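Local coordinates for outer membrane protein (Bartonella henselae, PDB 2FI9) that is of unknown function but is named an outer membrane protein and has the compact fold of the DUF498/DUF598 family, at residues 14-19 with 42-47; 60-65 with 89-94; 72-77 with 98-103. All coordinates share one frame; numbering follows the deposited sequence.

Contact 1 (14-19 with 42-47)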
loop_
_atom_site.group_PDB
_atom_site.type_symbol
_atom_site.label_atom_id
_atom_site.label_comp_id
_atom_site.label_asym_id
_atom_site.label_seq_id
_atom_site.Cartn_x
_atom_site.Cartn_y
_atom_site.Cartn_z
ATOM N N GLY A 14 4.444 7.331 -10.664
ATOM C CA GLY A 14 3.127 7.742 -10.187
ATOM C C GLY A 14 2.322 6.506 -9.824
ATOM O O GLY A 14 2.827 5.388 -9.924
ATOM N N ARG A 15 1.073 6.693 -9.422
ATOM C CA ARG A 15 0.186 5.552 -9.159
ATOM C C ARG A 15 -0.366 4.990 -10.465
ATOM O O ARG A 15 -0.546 5.728 -11.424
ATOM C CB ARG A 15 -0.967 5.980 -8.267
ATOM C CG ARG A 15 -0.546 6.243 -6.835
ATOM C CD ARG A 15 -1.576 7.057 -6.094
ATOM N NE ARG A 15 -1.714 8.403 -6.658
ATOM C CZ ARG A 15 -2.596 9.297 -6.226
ATOM N NH1 ARG A 15 -3.426 8.992 -5.223
ATOM N NH2 ARG A 15 -2.646 10.495 -6.789
ATOM N N ALA A 16 -0.646 3.692 -10.484
ATOM C CA ALA A 16 -1.280 3.025 -11.630
ATOM C C ALA A 16 -2.179 1.936 -11.069
ATOM O O ALA A 16 -1.927 1.454 -9.978
ATOM C CB ALA A 16 -0.221 2.403 -12.535
ATOM N N PRO A 17 -3.224 1.525 -11.812
ATOM C CA PRO A 17 -3.940 0.349 -11.289
ATOM C C PRO A 17 -2.990 -0.841 -11.148
ATOM O O PRO A 17 -2.053 -0.987 -11.947
ATOM C CB PRO A 17 -4.997 0.053 -12.361
ATOM C CG PRO A 17 -5.076 1.284 -13.206
ATOM C CD PRO A 17 -3.812 2.065 -13.043
ATOM N N ILE A 18 -3.219 -1.661 -10.130
ATOM C CA ILE A 18 -2.468 -2.897 -9.951
ATOM C C ILE A 18 -3.258 -3.988 -10.676
ATOM O O ILE A 18 -4.367 -4.349 -10.253
ATOM C CB ILE A 18 -2.266 -3.237 -8.444
ATOM C CG1 ILE A 18 -1.563 -2.101 -7.693
ATOM C CG2 ILE A 18 -1.516 -4.567 -8.261
ATOM C CD1 ILE A 18 -0.337 -1.519 -8.362
ATOM N N ASP A 19 -2.680 -4.492 -11.765
ATOM C CA ASP A 19 -3.370 -5.423 -12.665
ATOM C C ASP A 19 -3.392 -6.879 -12.191
ATOM O O ASP A 19 -4.198 -7.667 -12.680
ATOM C CB ASP A 19 -2.788 -5.323 -14.080
ATOM C CG ASP A 19 -2.902 -3.921 -14.642
ATOM O OD1 ASP A 19 -3.927 -3.260 -14.380
ATOM O OD2 ASP A 19 -1.971 -3.468 -15.329
ATOM N N SER A 42 3.933 9.860 -5.513
ATOM C CA SER A 42 5.245 10.002 -6.196
ATOM C C SER A 42 5.690 8.734 -6.950
ATOM O O SER A 42 6.693 8.751 -7.659
ATOM C CB SER A 42 6.337 10.407 -5.207
ATOM O OG SER A 42 6.613 9.341 -4.303
ATOM N N GLY A 43 4.960 7.636 -6.767
ATOM C CA GLY A 43 5.224 6.431 -7.540
ATOM C C GLY A 43 4.963 5.130 -6.831
ATOM O O GLY A 43 4.387 5.103 -5.737
ATOM N N ILE A 44 5.390 4.051 -7.469
ATOM C CA ILE A 44 5.311 2.715 -6.901
ATOM C C ILE A 44 6.735 2.290 -6.586
ATOM O O ILE A 44 7.581 2.262 -7.490
ATOM C CB ILE A 44 4.679 1.725 -7.911
ATOM C CG1 ILE A 44 3.296 2.236 -8.339
ATOM C CG2 ILE A 44 4.575 0.308 -7.300
ATOM C CD1 ILE A 44 2.599 1.413 -9.414
ATOM N N TYR A 45 6.999 1.954 -5.324
ATOM C CA TYR A 45 8.340 1.598 -4.862
ATOM C C TYR A 45 8.329 0.197 -4.260
ATOM O O TYR A 45 7.364 -0.185 -3.595
ATOM C CB TYR A 45 8.789 2.553 -3.754
ATOM C CG TYR A 45 8.802 4.015 -4.119
ATOM C CD1 TYR A 45 9.991 4.652 -4.457
ATOM C CD2 TYR A 45 7.629 4.767 -4.099
ATOM C CE1 TYR A 45 10.016 6.003 -4.785
ATOM C CE2 TYR A 45 7.634 6.119 -4.426
ATOM C CZ TYR A 45 8.837 6.729 -4.757
ATOM O OH TYR A 45 8.861 8.064 -5.092
ATOM N N GLY A 46 9.398 -0.561 -4.474
ATOM C CA GLY A 46 9.569 -1.810 -3.732
ATOM C C GLY A 46 9.867 -1.518 -2.274
ATOM O O GLY A 46 10.576 -0.558 -1.949
ATOM N N ILE A 47 9.298 -2.328 -1.383
ATOM C CA ILE A 47 9.692 -2.299 0.014
ATOM C C ILE A 47 9.942 -3.724 0.495
ATOM O O ILE A 47 9.230 -4.669 0.132
ATOM C CB ILE A 47 8.673 -1.590 0.929
ATOM C CG1 ILE A 47 7.254 -1.953 0.538
ATOM C CG2 ILE A 47 8.872 -0.067 0.878
ATOM C CD1 ILE A 47 6.317 -1.955 1.680
#
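Gly14 and Gly43 meet backbone to backbone, while the one flat side-chain group nearby, the ring of Tyr45, takes no part across the segments. At the edge of that ring, in its plane, lies Ser42 OG, to which Tyr45 OH donates a hydrogen bond of 2.7 Å; Arg61 makes a cation-pi contact with the ring, and the imidazole of His11 also meets it. A very short contact of Ser42 OG with Glu65 OE2 is doubtful in its geometry. Between the glycines, the carbonyl oxygen of Gly14 receives the CA-H of Gly43 (Gly43 CA to Gly14 O 3.5 Å, 152° at the hydrogen), and Ile44 CG1 rests 3.6 Å from Gly14 O.

The backbones come very close here: Gly14 N is 3.3 Å from Gly43 CA. Gly43 has a positive phi of 147°, a conformation suited to a residue with no CB. No hydrogen bond crosses between the segments, so they are not paired here as sheet strands, although Ile44 bonds through its backbone to Phe12, just upstream of Gly14.

In the fold, 43-47 is an outermost strand of the five-stranded mixed sheet of order 2-1-5-3-4, the order of MTH938-like proteins, while 14-19 leads into strand 18-22 of the separate three-stranded antiparallel sheet.

The apolar part of the contact is carried by Ile44. Its CG1 branch stands anti to the carbonyl carbon (chi1 -57°), and the extended chain beyond carries CD1 across to Ala16 and Ile18. There CD1 meets Ala16 CB at 4.3 Å and, end to end, Ile18 CD1 at 4.3 Å. Phe28 and Ile37 cover Ile44 and Ile18 further, and Val107 of helix 103-115 touches Ile18.

Contact 2 (60-65 with 89-94)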
loop_
_atom_site.group_PDB
_atom_site.type_symbol
_atom_site.label_atom_id
_atom_site.label_comp_id
_atom_site.label_asym_id
_atom_site.label_seq_id
_atom_site.Cartn_x
_atom_site.Cartn_y
_atom_site.Cartn_z
ATOM N N SER A 60 7.151 4.881 6.113
ATOM C CA SER A 60 7.876 6.153 6.136
ATOM C C SER A 60 7.627 7.040 4.905
ATOM O O SER A 60 7.501 8.250 5.039
ATOM C CB SER A 60 9.377 5.916 6.329
ATOM O OG SER A 60 9.887 5.075 5.310
ATOM N N ARG A 61 7.520 6.444 3.717
ATOM C CA ARG A 61 7.255 7.239 2.513
ATOM C C ARG A 61 5.842 7.823 2.508
ATOM O O ARG A 61 5.618 8.934 1.981
ATOM C CB ARG A 61 7.490 6.425 1.245
ATOM C CG ARG A 61 8.935 6.373 0.801
ATOM C CD ARG A 61 9.031 5.678 -0.556
ATOM N NE ARG A 61 10.407 5.536 -1.029
ATOM C CZ ARG A 61 11.086 6.473 -1.695
ATOM N NH1 ARG A 61 10.538 7.655 -1.975
ATOM N NH2 ARG A 61 12.327 6.229 -2.096
ATOM N N VAL A 62 4.900 7.066 3.081
ATOM C CA VAL A 62 3.524 7.520 3.229
ATOM C C VAL A 62 3.476 8.726 4.159
ATOM O O VAL A 62 2.871 9.746 3.826
ATOM C CB VAL A 62 2.605 6.401 3.761
ATOM C CG1 VAL A 62 1.228 6.944 4.128
ATOM C CG2 VAL A 62 2.465 5.331 2.733
ATOM N N LEU A 63 4.126 8.619 5.312
ATOM C CA LEU A 63 4.133 9.714 6.265
ATOM C C LEU A 63 4.737 10.962 5.602
ATOM O O LEU A 63 4.217 12.073 5.734
ATOM C CB LEU A 63 4.909 9.319 7.532
ATOM C CG LEU A 63 4.270 8.153 8.323
ATOM C CD1 LEU A 63 5.151 7.749 9.493
ATOM C CD2 LEU A 63 2.861 8.493 8.829
ATOM N N GLU A 64 5.827 10.763 4.877
ATOM C CA GLU A 64 6.557 11.872 4.268
ATOM C C GLU A 64 5.752 12.595 3.179
ATOM O O GLU A 64 5.970 13.780 2.918
ATOM C CB GLU A 64 7.891 11.364 3.705
ATOM C CG GLU A 64 8.900 10.931 4.800
ATOM C CD GLU A 64 10.035 10.044 4.258
ATOM O OE1 GLU A 64 10.236 10.018 3.023
ATOM O OE2 GLU A 64 10.743 9.390 5.060
ATOM N N GLU A 65 4.828 11.875 2.544
ATOM C CA GLU A 65 4.001 12.438 1.479
ATOM C C GLU A 65 2.561 12.655 1.950
ATOM O O GLU A 65 1.635 12.721 1.135
ATOM C CB GLU A 65 4.015 11.510 0.264
ATOM C CG GLU A 65 5.370 11.372 -0.368
ATOM C CD GLU A 65 5.326 10.730 -1.753
ATOM O OE1 GLU A 65 4.257 10.717 -2.422
ATOM O OE2 GLU A 65 6.387 10.233 -2.168
ATOM N N VAL A 89 -0.934 5.491 15.700
ATOM C CA VAL A 89 -0.529 6.821 16.179
ATOM C C VAL A 89 0.128 7.683 15.089
ATOM O O VAL A 89 -0.304 8.810 14.852
ATOM C CB VAL A 89 0.398 6.714 17.419
ATOM C CG1 VAL A 89 0.887 8.085 17.881
ATOM C CG2 VAL A 89 -0.356 6.031 18.559
ATOM N N LEU A 90 1.175 7.168 14.454
ATOM C CA LEU A 90 1.880 7.917 13.398
ATOM C C LEU A 90 0.941 8.355 12.268
ATOM O O LEU A 90 0.979 9.514 11.826
ATOM C CB LEU A 90 3.015 7.067 12.832
ATOM C CG LEU A 90 4.196 6.759 13.760
ATOM C CD1 LEU A 90 4.957 5.547 13.234
ATOM C CD2 LEU A 90 5.103 7.952 13.902
ATOM N N LEU A 91 0.107 7.433 11.794
ATOM C CA LEU A 91 -0.843 7.746 10.714
ATOM C C LEU A 91 -1.868 8.791 11.172
ATOM O O LEU A 91 -2.181 9.753 10.450
ATOM C CB LEU A 91 -1.512 6.476 10.204
ATOM C CG LEU A 91 -0.554 5.593 9.396
ATOM C CD1 LEU A 91 -1.068 4.144 9.275
ATOM C CD2 LEU A 91 -0.213 6.253 8.005
ATOM N N TRP A 92 -2.358 8.624 12.402
ATOM C CA TRP A 92 -3.281 9.582 12.994
ATOM C C TRP A 92 -2.688 10.988 13.068
ATOM O O TRP A 92 -3.374 11.960 12.766
ATOM C CB TRP A 92 -3.718 9.096 14.392
ATOM C CG TRP A 92 -4.691 10.004 15.087
ATOM C CD1 TRP A 92 -6.050 9.886 15.106
ATOM C CD2 TRP A 92 -4.378 11.161 15.874
ATOM N NE1 TRP A 92 -6.604 10.894 15.850
ATOM C CE2 TRP A 92 -5.601 11.695 16.332
ATOM C CE3 TRP A 92 -3.179 11.795 16.242
ATOM C CZ2 TRP A 92 -5.666 12.832 17.139
ATOM C CZ3 TRP A 92 -3.239 12.939 17.035
ATOM C CH2 TRP A 92 -4.480 13.441 17.484
ATOM N N GLU A 93 -1.418 11.086 13.471
ATOM C CA GLU A 93 -0.715 12.372 13.584
ATOM C C GLU A 93 -0.635 13.116 12.257
ATOM O O GLU A 93 -0.494 14.325 12.232
ATOM C CB GLU A 93 0.717 12.165 14.064
ATOM C CG GLU A 93 0.868 11.639 15.464
ATOM C CD GLU A 93 2.327 11.386 15.836
ATOM O OE1 GLU A 93 3.221 11.495 14.963
ATOM O OE2 GLU A 93 2.584 11.075 17.011
ATOM N N LYS A 94 -0.697 12.373 11.155
ATOM C CA LYS A 94 -0.583 12.967 9.819
ATOM C C LYS A 94 -1.950 13.050 9.147
ATOM O O LYS A 94 -2.039 13.347 7.955
ATOM C CB LYS A 94 0.373 12.143 8.961
ATOM C CG LYS A 94 1.821 12.132 9.437
ATOM C CD LYS A 94 2.495 13.454 9.188
ATOM C CE LYS A 94 3.933 13.417 9.611
ATOM N NZ LYS A 94 4.480 14.790 9.571
#
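The end of Leu63, on helix 60-64, touches Leu90, Leu91 and Lys94, and this residue accounts for 111 of the 235 Å² buried between the segments. From CB the chain turns so that CG stands anti to the carbonyl carbon (chi1 -64°), and at CG it forks. The CD1 branch meets Leu90 CB at 4.0 Å. The CD2 branch has three neighbours: Leu90 O at 3.7 Å, Lys94 CG at 3.8 Å and Leu91 CD2 at 3.9 Å. The side chains of Leu90 and Lys94 each run at about a right angle to that of Leu63.

Lys94 contributes its aliphatic portion. A bend at chi2 (-72°) lays its CD and CE alongside the backbone carbonyl of Leu63, each about 4.1 Å from Leu63 O. On the sheet side, Val62 CG1 touches Leu91 CD2 at 4.2 Å, and both residues also rest on Leu72 of strand 71-75.

No hydrogen bond crosses this contact. The local axes pass 10.4 Å apart with directions 19° apart, so two nearly parallel helices lie side by side, joined mainly through Leu63, with Leu90, Leu91, Val62 and the methylenes of Lys94, over one face of the mixed sheet, as in the helical layer of an alpha/beta sandwich.

Contact 3 (72-77 with 98-103)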
loop_
_atom_site.group_PDB
_atom_site.type_symbol
_atom_site.label_atom_id
_atom_site.label_comp_id
_atom_site.label_asym_id
_atom_site.label_seq_id
_atom_site.Cartn_x
_atom_site.Cartn_y
_atom_site.Cartn_z
ATOM N N LEU A 72 -4.878 5.548 3.369
ATOM C CA LEU A 72 -3.936 4.478 3.138
ATOM C C LEU A 72 -4.600 3.103 3.313
ATOM O O LEU A 72 -5.155 2.789 4.390
ATOM C CB LEU A 72 -2.735 4.605 4.084
ATOM C CG LEU A 72 -1.724 3.456 3.963
ATOM C CD1 LEU A 72 -1.025 3.439 2.596
ATOM C CD2 LEU A 72 -0.719 3.542 5.086
ATOM N N LEU A 73 -4.543 2.290 2.261
ATOM C CA LEU A 73 -5.016 0.914 2.345
ATOM C C LEU A 73 -3.800 0.062 2.637
ATOM O O LEU A 73 -2.742 0.266 2.036
ATOM C CB LEU A 73 -5.670 0.481 1.032
ATOM C CG LEU A 73 -6.752 1.445 0.534
ATOM C CD1 LEU A 73 -7.176 1.109 -0.881
ATOM C CD2 LEU A 73 -7.948 1.420 1.490
ATOM N N ILE A 74 -3.935 -0.861 3.588
ATOM C CA ILE A 74 -2.850 -1.742 3.939
ATOM C C ILE A 74 -3.252 -3.187 3.681
ATOM O O ILE A 74 -4.175 -3.735 4.323
ATOM C CB ILE A 74 -2.418 -1.525 5.408
ATOM C CG1 ILE A 74 -2.004 -0.059 5.593
ATOM C CG2 ILE A 74 -1.258 -2.460 5.768
ATOM C CD1 ILE A 74 -1.978 0.406 7.029
ATOM N N GLY A 75 -2.571 -3.797 2.717
ATOM C CA GLY A 75 -2.815 -5.194 2.353
ATOM C C GLY A 75 -1.867 -6.027 3.181
ATOM O O GLY A 75 -0.641 -5.945 2.985
ATOM N N THR A 76 -2.434 -6.806 4.113
ATOM C CA THR A 76 -1.654 -7.569 5.099
ATOM C C THR A 76 -1.512 -9.055 4.761
ATOM O O THR A 76 -1.502 -9.927 5.670
ATOM C CB THR A 76 -2.237 -7.437 6.532
ATOM O OG1 THR A 76 -3.605 -7.867 6.548
ATOM C CG2 THR A 76 -2.146 -6.005 7.033
ATOM N N GLY A 77 -1.430 -9.351 3.468
ATOM C CA GLY A 77 -1.238 -10.720 2.995
ATOM C C GLY A 77 -2.547 -11.479 2.828
ATOM O O GLY A 77 -3.546 -10.903 2.392
ATOM N N SER A 98 -6.770 5.217 7.590
ATOM C CA SER A 98 -6.169 3.982 7.114
ATOM C C SER A 98 -6.904 2.748 7.568
ATOM O O SER A 98 -7.619 2.758 8.575
ATOM C CB SER A 98 -4.685 3.907 7.512
ATOM O OG SER A 98 -4.532 3.834 8.921
ATOM N N ASP A 99 -6.732 1.670 6.819
ATOM C CA ASP A 99 -7.383 0.440 7.185
ATOM C C ASP A 99 -6.651 -0.750 6.603
ATOM O O ASP A 99 -5.988 -0.641 5.579
ATOM C CB ASP A 99 -8.833 0.453 6.757
ATOM C CG ASP A 99 -9.690 -0.449 7.611
ATOM O OD1 ASP A 99 -9.229 -0.933 8.695
ATOM O OD2 ASP A 99 -10.839 -0.683 7.193
ATOM N N THR A 100 -6.764 -1.885 7.283
ATOM C CA THR A 100 -6.135 -3.103 6.830
ATOM C C THR A 100 -7.196 -4.042 6.252
ATOM O O THR A 100 -8.377 -3.947 6.587
ATOM C CB THR A 100 -5.409 -3.793 7.993
ATOM O OG1 THR A 100 -6.370 -4.111 8.990
ATOM C CG2 THR A 100 -4.342 -2.853 8.625
ATOM N N MET A 101 -6.741 -4.967 5.417
ATOM C CA MET A 101 -7.582 -5.993 4.727
ATOM C C MET A 101 -6.542 -6.879 4.030
ATOM O O MET A 101 -5.354 -6.508 3.952
ATOM C CB MET A 101 -8.500 -5.330 3.663
ATOM C CG MET A 101 -7.762 -4.369 2.661
ATOM S SD MET A 101 -8.707 -3.032 1.837
ATOM C CE MET A 101 -8.938 -1.907 3.224
ATOM N N SER A 102 -6.955 -8.034 3.539
ATOM C CA SER A 102 -6.057 -8.877 2.761
ATOM C C SER A 102 -5.429 -8.117 1.586
ATOM O O SER A 102 -5.944 -7.065 1.139
ATOM C CB SER A 102 -6.822 -10.085 2.228
ATOM O OG SER A 102 -7.725 -9.651 1.227
ATOM N N THR A 103 -4.304 -8.625 1.084
ATOM C CA THR A 103 -3.636 -7.993 -0.057
ATOM C C THR A 103 -4.572 -7.942 -1.266
ATOM O O THR A 103 -4.641 -6.924 -1.948
ATOM C CB THR A 103 -2.285 -8.660 -0.373
ATOM O OG1 THR A 103 -1.364 -8.324 0.664
ATOM C CG2 THR A 103 -1.687 -8.169 -1.747
#
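Thr103 OG1 has two partners: it accepts the N-H of Gly77 (Gly77 N to Thr103 OG1 3.0 Å) and is hydrogen-bonded to Phe125 O. In the reverse direction, Thr103 N donates to Gly77 O at 2.7 Å, nearly straight (168°) and on a lone pair in the carbonyl plane. The two bonds between Gly77 and Thr103 tie the turn after strand 71-75 to the start of helix 103-115, where Ser102 OG, at the N-cap, bonds to Ala105 N.

Upstream, Leu72 O, Asp99 O, Ile74 O and Met101 O accept hydrogen bonds in alternation from Asp99 N, Ile74 N, Met101 N and Thr76 N, at 2.9 to 3.1 Å, the ladder of parallel strands. Parallel pairing and the chain order strand 71-75, helix 85-93, strand 97-101 make this a beta-alpha-beta unit. The short segments twist by -22°.

Side chains meet on both faces. Beside helix 103-115, the bend of Met101 at chi3 (73°) swings CE back to Leu73 CD2, 3.9 Å away. Thr100, on the face of Leu72 and Ile74, is met obliquely at its CB by Thr76 CG2 (4.1 Å), while the hydroxyls bond to the loop around Glu79 and Leu81: Thr100 OG1 to Leu81 O, and Thr76 OG1 to Glu79 O and Leu81 N.

How the contacts relate
From the N terminus, contact 1 closes first: its loop spans the three-stranded antiparallel sheet and strand 36-40, and brings the N-terminal arm beside outermost strand 43-47. It is complete before the others begin. Contact 2 opens at 60-65, contact 3 opens at 72-77, contact 2 closes at 89-94 and contact 3 at 98-103, so these two cross. The crossing joins layers: contact 2 pairs helices, contact 3 pairs strands beneath them, and Leu91 CD1 packs on Ser98 OG. Contacts 1 and 2 touch, strand 43-47 and helix 60-64 being consecutive. Contacts 1 and 3 do not touch, lying about 15 Å apart between centres, yet both reach the mixed sheet, at its two outermost strands.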